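Local coordinates for protein carbamate kinase (Aeropyrum pernix, PDB 2E9Y) that probably acts as a carbamate kinase, a phosphoryl-transfer enzyme of the amino acid kinase family, at residues A[125-139]-A[153-167]. Residues are numbered along the deposited sequence; the frame is centred on the assembly and turned at random.
Sequences SFNNPSKPVGPIYGR and FKRDPRGGFRRVVPS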
ATOM      1  N   SER A 125      13.408  23.476   3.744  1.00 25.52           N
ATOM      2  CA  SER A 125      12.540  22.815   4.705  1.00 26.13           C
ATOM      3  C   SER A 125      13.255  21.801   5.602  1.00 25.75           C
ATOM      4  O   SER A 125      12.829  21.567   6.733  1.00 27.49           O
ATOM      5  CB  SER A 125      11.381  22.135   3.970  1.00 26.15           C
ATOM      6  OG  SER A 125      10.291  21.929   4.848  1.00 29.06           O
ATOM      7  N   PHE A 126      14.334  21.199   5.111  1.00 24.36           N
ATOM      8  CA  PHE A 126      15.041  20.188   5.911  1.00 26.38           C
ATOM      9  C   PHE A 126      15.708  20.812   7.147  1.00 28.69           C
ATOM     10  O   PHE A 126      15.958  20.151   8.144  1.00 29.22           O
ATOM     11  CB  PHE A 126      16.116  19.492   5.054  1.00 23.38           C
ATOM     12  CG  PHE A 126      15.498  18.439   4.166  1.00 24.97           C
ATOM     13  CD1 PHE A 126      15.125  17.204   4.694  1.00 22.36           C
ATOM     14  CD2 PHE A 126      15.350  18.692   2.814  1.00 23.75           C
ATOM     15  CE1 PHE A 126      14.578  16.234   3.856  1.00 24.71           C
ATOM     16  CE2 PHE A 126      14.801  17.715   1.983  1.00 24.93           C
ATOM     17  CZ  PHE A 126      14.409  16.490   2.501  1.00 25.24           C
ATOM     18  N   ASN A 127      16.060  22.115   7.034  1.00 29.29           N
ATOM     19  CA  ASN A 127      16.692  22.784   8.169  1.00 31.84           C
ATOM     20  C   ASN A 127      15.650  23.555   8.997  1.00 31.82           C
ATOM     21  O   ASN A 127      15.893  23.967  10.123  1.00 33.61           O
ATOM     22  CB  ASN A 127      17.781  23.735   7.639  1.00 34.28           C
ATOM     23  CG  ASN A 127      18.732  24.137   8.750  1.00 37.25           C
ATOM     24  OD1 ASN A 127      19.744  23.482   9.017  1.00 39.34           O
ATOM     25  ND2 ASN A 127      18.433  25.294   9.365  1.00 37.95           N
ATOM     26  N   ASN A 128      14.462  23.766   8.377  1.00 29.42           N
ATOM     27  CA  ASN A 128      13.379  24.485   9.059  1.00 28.11           C
ATOM     28  C   ASN A 128      12.052  23.711   8.973  1.00 25.48           C
ATOM     29  O   ASN A 128      11.069  24.198   8.434  1.00 26.23           O
ATOM     30  CB  ASN A 128      13.229  25.862   8.391  1.00 30.85           C
ATOM     31  CG  ASN A 128      12.112  26.662   9.033  1.00 31.76           C
ATOM     32  OD1 ASN A 128      11.952  26.696  10.254  1.00 36.79           O
ATOM     33  ND2 ASN A 128      11.354  27.368   8.177  1.00 33.85           N
ATOM     34  N   PRO A 129      12.006  22.489   9.525  1.00 23.07           N
ATOM     35  CA  PRO A 129      10.757  21.716   9.479  1.00 23.20           C
ATOM     36  C   PRO A 129       9.632  22.433  10.216  1.00 23.87           C
ATOM     37  O   PRO A 129       9.842  22.968  11.306  1.00 20.84           O
ATOM     38  CB  PRO A 129      11.149  20.391  10.133  1.00 23.04           C
ATOM     39  CG  PRO A 129      12.221  20.798  11.101  1.00 24.22           C
ATOM     40  CD  PRO A 129      13.042  21.776  10.291  1.00 21.98           C
ATOM     41  N   SER A 130       8.436  22.442   9.631  1.00 23.85           N
ATOM     42  CA  SER A 130       7.311  23.129  10.257  1.00 26.01           C
ATOM     43  C   SER A 130       5.975  22.406  10.148  1.00 25.89           C
ATOM     44  O   SER A 130       4.952  22.916  10.604  1.00 27.51           O
ATOM     45  CB  SER A 130       7.167  24.528   9.662  1.00 27.77           C
ATOM     46  OG  SER A 130       6.845  24.449   8.286  1.00 32.10           O
ATOM     47  N   LYS A 131       5.972  21.227   9.540  1.00 23.67           N
ATOM     48  CA  LYS A 131       4.730  20.476   9.404  1.00 24.26           C
ATOM     49  C   LYS A 131       4.559  19.541  10.599  1.00 21.83           C
ATOM     50  O   LYS A 131       5.340  18.613  10.779  1.00 19.87           O
ATOM     51  CB  LYS A 131       4.744  19.661   8.109  1.00 25.80           C
ATOM     52  CG  LYS A 131       3.418  18.986   7.794  1.00 30.71           C
ATOM     53  CD  LYS A 131       2.332  20.014   7.499  1.00 33.10           C
ATOM     54  CE  LYS A 131       0.972  19.350   7.325  1.00 36.74           C
ATOM     55  NZ  LYS A 131       0.997  18.312   6.258  1.00 38.14           N
ATOM     56  N   PRO A 132       3.541  19.789  11.441  1.00 20.92           N
ATOM     57  CA  PRO A 132       3.290  18.948  12.615  1.00 20.18           C
ATOM     58  C   PRO A 132       2.767  17.581  12.187  1.00 19.34           C
ATOM     59  O   PRO A 132       1.930  17.492  11.291  1.00 20.73           O
ATOM     60  CB  PRO A 132       2.224  19.727  13.391  1.00 19.67           C
ATOM     61  CG  PRO A 132       2.374  21.137  12.906  1.00 22.47           C
ATOM     62  CD  PRO A 132       2.648  20.957  11.440  1.00 22.58           C
ATOM     63  N   VAL A 133       3.263  16.527  12.826  1.00 17.99           N
ATOM     64  CA  VAL A 133       2.822  15.168  12.523  1.00 20.02           C
ATOM     65  C   VAL A 133       2.836  14.321  13.783  1.00 18.80           C
ATOM     66  O   VAL A 133       3.828  14.279  14.508  1.00 18.92           O
ATOM     67  CB  VAL A 133       3.732  14.483  11.474  1.00 18.94           C
ATOM     68  CG1 VAL A 133       3.328  13.020  11.312  1.00 23.27           C
ATOM     69  CG2 VAL A 133       3.613  15.197  10.134  1.00 24.62           C
ATOM     70  N   GLY A 134       1.722  13.652  14.051  1.00 19.21           N
ATOM     71  CA  GLY A 134       1.668  12.801  15.217  1.00 19.40           C
ATOM     72  C   GLY A 134       1.011  13.397  16.446  1.00 19.57           C
ATOM     73  O   GLY A 134       0.376  14.447  16.384  1.00 18.51           O
ATOM     74  N   PRO A 135       1.170  12.728  17.593  1.00 21.09           N
ATOM     75  CA  PRO A 135       0.617  13.114  18.889  1.00 22.25           C
ATOM     76  C   PRO A 135       1.396  14.202  19.601  1.00 22.50           C
ATOM     77  O   PRO A 135       2.407  14.697  19.106  1.00 21.72           O
ATOM     78  CB  PRO A 135       0.657  11.809  19.663  1.00 21.95           C
ATOM     79  CG  PRO A 135       1.972  11.244  19.218  1.00 23.87           C
ATOM     80  CD  PRO A 135       1.958  11.486  17.717  1.00 20.54           C
ATOM     81  N   ILE A 136       0.904  14.562  20.778  1.00 21.82           N
ATOM     82  CA  ILE A 136       1.550  15.563  21.602  1.00 21.80           C
ATOM     83  C   ILE A 136       2.608  14.836  22.421  1.00 22.62           C
ATOM     84  O   ILE A 136       2.339  13.785  23.010  1.00 23.29           O
ATOM     85  CB  ILE A 136       0.530  16.236  22.536  1.00 22.41           C
ATOM     86  CG1 ILE A 136      -0.438  17.073  21.698  1.00 22.23           C
ATOM     87  CG2 ILE A 136       1.251  17.085  23.579  1.00 21.65           C
ATOM     88  CD1 ILE A 136      -1.636  17.582  22.456  1.00 28.92           C
ATOM     89  N   TYR A 137       3.817  15.385  22.432  1.00 20.32           N
ATOM     90  CA  TYR A 137       4.928  14.797  23.172  1.00 20.65           C
ATOM     91  C   TYR A 137       5.225  15.614  24.414  1.00 22.09           C
ATOM     92  O   TYR A 137       5.062  16.835  24.414  1.00 21.27           O
ATOM     93  CB  TYR A 137       6.187  14.763  22.310  1.00 20.39           C
ATOM     94  CG  TYR A 137       6.119  13.815  21.145  1.00 20.63           C
ATOM     95  CD1 TYR A 137       5.642  14.241  19.908  1.00 19.54           C
ATOM     96  CD2 TYR A 137       6.548  12.493  21.272  1.00 18.79           C
ATOM     97  CE1 TYR A 137       5.595  13.374  18.815  1.00 20.58           C
ATOM     98  CE2 TYR A 137       6.509  11.617  20.185  1.00 19.79           C
ATOM     99  CZ  TYR A 137       6.033  12.065  18.961  1.00 20.61           C
ATOM    100  OH  TYR A 137       6.004  11.212  17.874  1.00 19.44           O
ATOM    101  N   GLY A 138       5.664  14.926  25.465  1.00 23.04           N
ATOM    102  CA  GLY A 138       6.010  15.597  26.703  1.00 23.86           C
ATOM    103  C   GLY A 138       7.412  16.157  26.576  1.00 24.47           C
ATOM    104  O   GLY A 138       8.184  15.718  25.723  1.00 23.77           O
ATOM    105  N   ARG A 139       7.750  17.124  27.421  1.00 25.38           N
ATOM    106  CA  ARG A 139       9.065  17.745  27.373  1.00 27.33           C
ATOM    107  C   ARG A 139      10.226  16.757  27.452  1.00 27.77           C
ATOM    108  O   ARG A 139      11.132  16.783  26.616  1.00 27.09           O
ATOM    109  CB  ARG A 139       9.192  18.771  28.498  1.00 29.69           C
ATOM    110  CG  ARG A 139      10.540  19.458  28.552  1.00 32.94           C
ATOM    111  CD  ARG A 139      10.609  20.419  29.725  1.00 37.02           C
ATOM    112  NE  ARG A 139      11.945  20.977  29.890  1.00 40.07           N
ATOM    113  CZ  ARG A 139      12.263  21.895  30.795  1.00 42.50           C
ATOM    114  NH1 ARG A 139      11.338  22.365  31.622  1.00 43.68           N
ATOM    115  NH2 ARG A 139      13.509  22.345  30.870  1.00 43.46           N
ATOM    116  N   PHE A 153      11.133  19.722  17.279  1.00 17.33           N
ATOM    117  CA  PHE A 153       9.814  19.952  17.862  1.00 17.65           C
ATOM    118  C   PHE A 153       9.419  21.416  17.912  1.00 18.01           C
ATOM    119  O   PHE A 153      10.263  22.309  17.845  1.00 18.57           O
ATOM    120  CB  PHE A 153       9.776  19.404  19.297  1.00 18.96           C
ATOM    121  CG  PHE A 153       9.919  17.916  19.382  1.00 18.75           C
ATOM    122  CD1 PHE A 153      11.179  17.330  19.428  1.00 17.34           C
ATOM    123  CD2 PHE A 153       8.797  17.097  19.381  1.00 18.04           C
ATOM    124  CE1 PHE A 153      11.319  15.947  19.469  1.00 18.67           C
ATOM    125  CE2 PHE A 153       8.930  15.713  19.422  1.00 18.12           C
ATOM    126  CZ  PHE A 153      10.193  15.138  19.465  1.00 18.57           C
ATOM    127  N   LYS A 154       8.117  21.647  18.026  1.00 18.64           N
ATOM    128  CA  LYS A 154       7.565  22.985  18.167  1.00 18.47           C
ATOM    129  C   LYS A 154       6.648  22.924  19.375  1.00 19.07           C
ATOM    130  O   LYS A 154       5.900  21.958  19.555  1.00 17.11           O
ATOM    131  CB  LYS A 154       6.767  23.406  16.930  1.00 23.87           C
ATOM    132  CG  LYS A 154       7.595  24.157  15.899  1.00 27.53           C
ATOM    133  CD  LYS A 154       6.739  24.625  14.728  1.00 31.90           C
ATOM    134  CE  LYS A 154       7.551  25.491  13.772  1.00 34.50           C
ATOM    135  NZ  LYS A 154       8.826  24.831  13.375  1.00 34.97           N
ATOM    136  N   ARG A 155       6.715  23.941  20.223  1.00 16.78           N
ATOM    137  CA  ARG A 155       5.871  23.956  21.400  1.00 17.13           C
ATOM    138  C   ARG A 155       4.428  24.247  21.000  1.00 16.59           C
ATOM    139  O   ARG A 155       4.168  25.089  20.141  1.00 18.29           O
ATOM    140  CB  ARG A 155       6.377  25.008  22.392  1.00 20.08           C
ATOM    141  CG  ARG A 155       5.603  25.063  23.698  1.00 29.27           C
ATOM    142  CD  ARG A 155       6.126  26.176  24.585  1.00 34.69           C
ATOM    143  NE  ARG A 155       7.533  25.994  24.928  1.00 38.73           N
ATOM    144  CZ  ARG A 155       7.986  25.097  25.798  1.00 40.74           C
ATOM    145  NH1 ARG A 155       7.143  24.289  26.426  1.00 41.31           N
ATOM    146  NH2 ARG A 155       9.286  25.010  26.044  1.00 41.17           N
ATOM    147  N   ASP A 156       3.494  23.521  21.602  1.00 15.92           N
ATOM    148  CA  ASP A 156       2.071  23.723  21.336  1.00 17.45           C
ATOM    149  C   ASP A 156       1.545  24.541  22.512  1.00 17.21           C
ATOM    150  O   ASP A 156       1.714  24.150  23.668  1.00 18.00           O
ATOM    151  CB  ASP A 156       1.338  22.378  21.267  1.00 18.98           C
ATOM    152  CG  ASP A 156      -0.117  22.526  20.854  1.00 20.88           C
ATOM    153  OD1 ASP A 156      -0.863  23.260  21.534  1.00 20.73           O
ATOM    154  OD2 ASP A 156      -0.519  21.910  19.845  1.00 25.27           O
ATOM    155  N   PRO A 157       0.901  25.686  22.234  1.00 17.55           N
ATOM    156  CA  PRO A 157       0.363  26.607  23.244  1.00 20.10           C
ATOM    157  C   PRO A 157      -0.614  25.942  24.224  1.00 22.19           C
ATOM    158  O   PRO A 157      -0.835  26.414  25.331  1.00 21.85           O
ATOM    159  CB  PRO A 157      -0.364  27.742  22.518  1.00 21.24           C
ATOM    160  CG  PRO A 157      -0.685  27.227  21.123  1.00 21.24           C
ATOM    161  CD  PRO A 157       0.524  26.194  20.913  1.00 18.17           C
ATOM    162  N   ARG A 158      -1.251  24.844  23.780  1.00 22.97           N
ATOM    163  CA  ARG A 158      -2.203  24.158  24.668  1.00 24.11           C
ATOM    164  C   ARG A 158      -1.490  23.206  25.637  1.00 24.40           C
ATOM    165  O   ARG A 158      -2.081  22.614  26.534  1.00 24.97           O
ATOM    166  CB  ARG A 158      -3.189  23.350  23.816  1.00 25.79           C
ATOM    167  CG  ARG A 158      -4.125  24.215  22.970  1.00 26.24           C
ATOM    168  CD  ARG A 158      -4.849  23.386  21.899  1.00 28.74           C
ATOM    169  NE  ARG A 158      -3.869  22.708  21.042  1.00 30.87           N
ATOM    170  CZ  ARG A 158      -4.318  21.839  20.116  1.00 31.79           C
ATOM    171  NH1 ARG A 158      -5.612  21.603  19.984  1.00 31.46           N
ATOM    172  NH2 ARG A 158      -3.439  21.224  19.320  1.00 32.00           N
ATOM    173  N   GLY A 159      -0.179  23.031  25.390  1.00 23.71           N
ATOM    174  CA  GLY A 159       0.610  22.150  26.241  1.00 21.62           C
ATOM    175  C   GLY A 159       1.361  21.098  25.424  1.00 20.42           C
ATOM    176  O   GLY A 159       0.878  20.566  24.435  1.00 19.17           O
ATOM    177  N   GLY A 160       2.614  20.832  25.838  1.00 19.19           N
ATOM    178  CA  GLY A 160       3.389  19.787  25.161  1.00 18.89           C
ATOM    179  C   GLY A 160       4.055  20.279  23.862  1.00 18.18           C
ATOM    180  O   GLY A 160       4.155  21.467  23.582  1.00 17.89           O
ATOM    181  N   PHE A 161       4.508  19.308  23.077  1.00 16.39           N
ATOM    182  CA  PHE A 161       5.208  19.584  21.829  1.00 18.01           C
ATOM    183  C   PHE A 161       4.699  18.746  20.666  1.00 18.02           C
ATOM    184  O   PHE A 161       4.148  17.666  20.861  1.00 17.11           O
ATOM    185  CB  PHE A 161       6.696  19.294  22.017  1.00 19.66           C
ATOM    186  CG  PHE A 161       7.330  20.091  23.115  1.00 18.77           C
ATOM    187  CD1 PHE A 161       7.265  19.654  24.433  1.00 22.05           C
ATOM    188  CD2 PHE A 161       7.954  21.299  22.839  1.00 19.62           C
ATOM    189  CE1 PHE A 161       7.814  20.415  25.464  1.00 20.61           C
ATOM    190  CE2 PHE A 161       8.506  22.065  23.859  1.00 20.67           C
ATOM    191  CZ  PHE A 161       8.435  21.624  25.174  1.00 21.71           C
ATOM    192  N   ARG A 162       4.896  19.254  19.455  1.00 18.93           N
ATOM    193  CA  ARG A 162       4.507  18.534  18.249  1.00 18.47           C
ATOM    194  C   ARG A 162       5.791  18.274  17.478  1.00 19.00           C
ATOM    195  O   ARG A 162       6.665  19.143  17.409  1.00 18.01           O
ATOM    196  CB  ARG A 162       3.580  19.373  17.356  1.00 20.16           C
ATOM    197  CG  ARG A 162       2.182  19.648  17.898  1.00 23.02           C
ATOM    198  CD  ARG A 162       1.386  18.363  18.124  1.00 21.08           C
ATOM    199  NE  ARG A 162       1.179  17.558  16.917  1.00 21.29           N
ATOM    200  CZ  ARG A 162       0.305  17.833  15.949  1.00 21.68           C
ATOM    201  NH1 ARG A 162      -0.468  18.909  16.017  1.00 20.68           N
ATOM    202  NH2 ARG A 162       0.186  17.009  14.912  1.00 20.83           N
ATOM    203  N   ARG A 163       5.928  17.081  16.916  1.00 17.61           N
ATOM    204  CA  ARG A 163       7.111  16.807  16.120  1.00 17.37           C
ATOM    205  C   ARG A 163       6.815  17.472  14.791  1.00 16.90           C
ATOM    206  O   ARG A 163       5.704  17.354  14.279  1.00 17.10           O
ATOM    207  CB  ARG A 163       7.308  15.311  15.874  1.00 17.71           C
ATOM    208  CG  ARG A 163       8.529  15.032  14.993  1.00 19.65           C
ATOM    209  CD  ARG A 163       8.521  13.646  14.364  1.00 24.02           C
ATOM    210  NE  ARG A 163       9.745  13.423  13.594  1.00 23.94           N
ATOM    211  CZ  ARG A 163      10.014  12.322  12.895  1.00 26.33           C
ATOM    212  NH1 ARG A 163       9.145  11.320  12.855  1.00 25.92           N
ATOM    213  NH2 ARG A 163      11.165  12.224  12.243  1.00 26.76           N
ATOM    214  N   VAL A 164       7.786  18.191  14.245  1.00 16.48           N
ATOM    215  CA  VAL A 164       7.602  18.834  12.953  1.00 17.07           C
ATOM    216  C   VAL A 164       8.614  18.209  12.000  1.00 16.42           C
ATOM    217  O   VAL A 164       9.748  17.932  12.382  1.00 17.68           O
ATOM    218  CB  VAL A 164       7.825  20.373  13.026  1.00 18.73           C
ATOM    219  CG1 VAL A 164       6.625  21.043  13.696  1.00 18.52           C
ATOM    220  CG2 VAL A 164       9.096  20.682  13.794  1.00 18.54           C
ATOM    221  N   VAL A 165       8.186  17.965  10.767  1.00 17.04           N
ATOM    222  CA  VAL A 165       9.053  17.368   9.765  1.00 16.65           C
ATOM    223  C   VAL A 165       9.071  18.244   8.523  1.00 17.48           C
ATOM    224  O   VAL A 165       8.180  19.072   8.321  1.00 16.86           O
ATOM    225  CB  VAL A 165       8.575  15.948   9.365  1.00 16.26           C
ATOM    226  CG1 VAL A 165       8.608  15.024  10.571  1.00 18.26           C
ATOM    227  CG2 VAL A 165       7.183  16.019   8.776  1.00 14.43           C
ATOM    228  N   PRO A 166      10.103  18.082   7.682  1.00 17.50           N
ATOM    229  CA  PRO A 166      10.246  18.859   6.449  1.00 19.39           C
ATOM    230  C   PRO A 166       9.140  18.614   5.424  1.00 18.59           C
ATOM    231  O   PRO A 166       8.604  17.511   5.320  1.00 17.73           O
ATOM    232  CB  PRO A 166      11.597  18.397   5.900  1.00 18.61           C
ATOM    233  CG  PRO A 166      12.351  17.974   7.115  1.00 20.12           C
ATOM    234  CD  PRO A 166      11.297  17.249   7.915  1.00 18.17           C
ATOM    235  N   SER A 167       8.815  19.654   4.668  1.00 18.96           N
ATOM    236  CA  SER A 167       7.824  19.552   3.600  1.00 19.30           C
ATOM    237  C   SER A 167       8.497  20.168   2.379  1.00 17.60           C
ATOM    238  O   SER A 167       8.140  21.260   1.943  1.00 20.14           O
ATOM    239  CB  SER A 167       6.549  20.323   3.942  1.00 22.65           C
ATOM    240  OG  SER A 167       5.613  20.213   2.876  1.00 24.84           O
TER
HETATM  241  O   HOH W   1       3.405  15.700  16.900  1.00 20.82           O
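Strand 131-133 and the short strand about Tyr137 both pair antiparallel with strand 161-165, at its two ends: Val165 N donates to Lys131 O (2.9 Å), Val133 N to Arg163 O (3.0 Å), and Tyr137 N to Phe161 O at 2.8 Å and an almost straight 174°. Between the two pairings the chain turns a corner at Gly134 and Pro135, and a water bridges the interruption, donating to Val133 O and Pro135 O while accepting from Arg163 N and Arg162 NE. Bends at chi2 and chi3 (both near -60°) fold Arg162 back over this corner: one guanidinium face lies against Pro132 CB, 3.7 Å from CZ, and NH2 comes within 3.0 Å of Gly134 O. With an alanine in place of Arg162, the water is likely to lose one of its four partners and Pro132 CB the guanidinium face that covers it. On the Tyr137 side, the edge of Phe153 meets the tyrosine face in a T-shaped pair (centroids 5.4 Å apart, planes at 74°), and Leu145 of helix 139-149 touches both side chains. Arg163 CB packs beside Tyr137 CE1, while its extended chain carries the guanidinium away to a salt bridge with Glu211. At the far end, Lys154 NZ donates in the carbonyl plane to Pro129 O, Pro129 CB rests on Pro166, and Ser125 OG accepts from Ser167 N at 2.7 Å. With strand 152-155 pairing along the other edge of 161-165, the arrangement is a small antiparallel sheet, separate from the main mixed sheet; the contact's centre lies about 20 Å from the centre of the chain, consistent with the protruding subdomain of carbamate kinases.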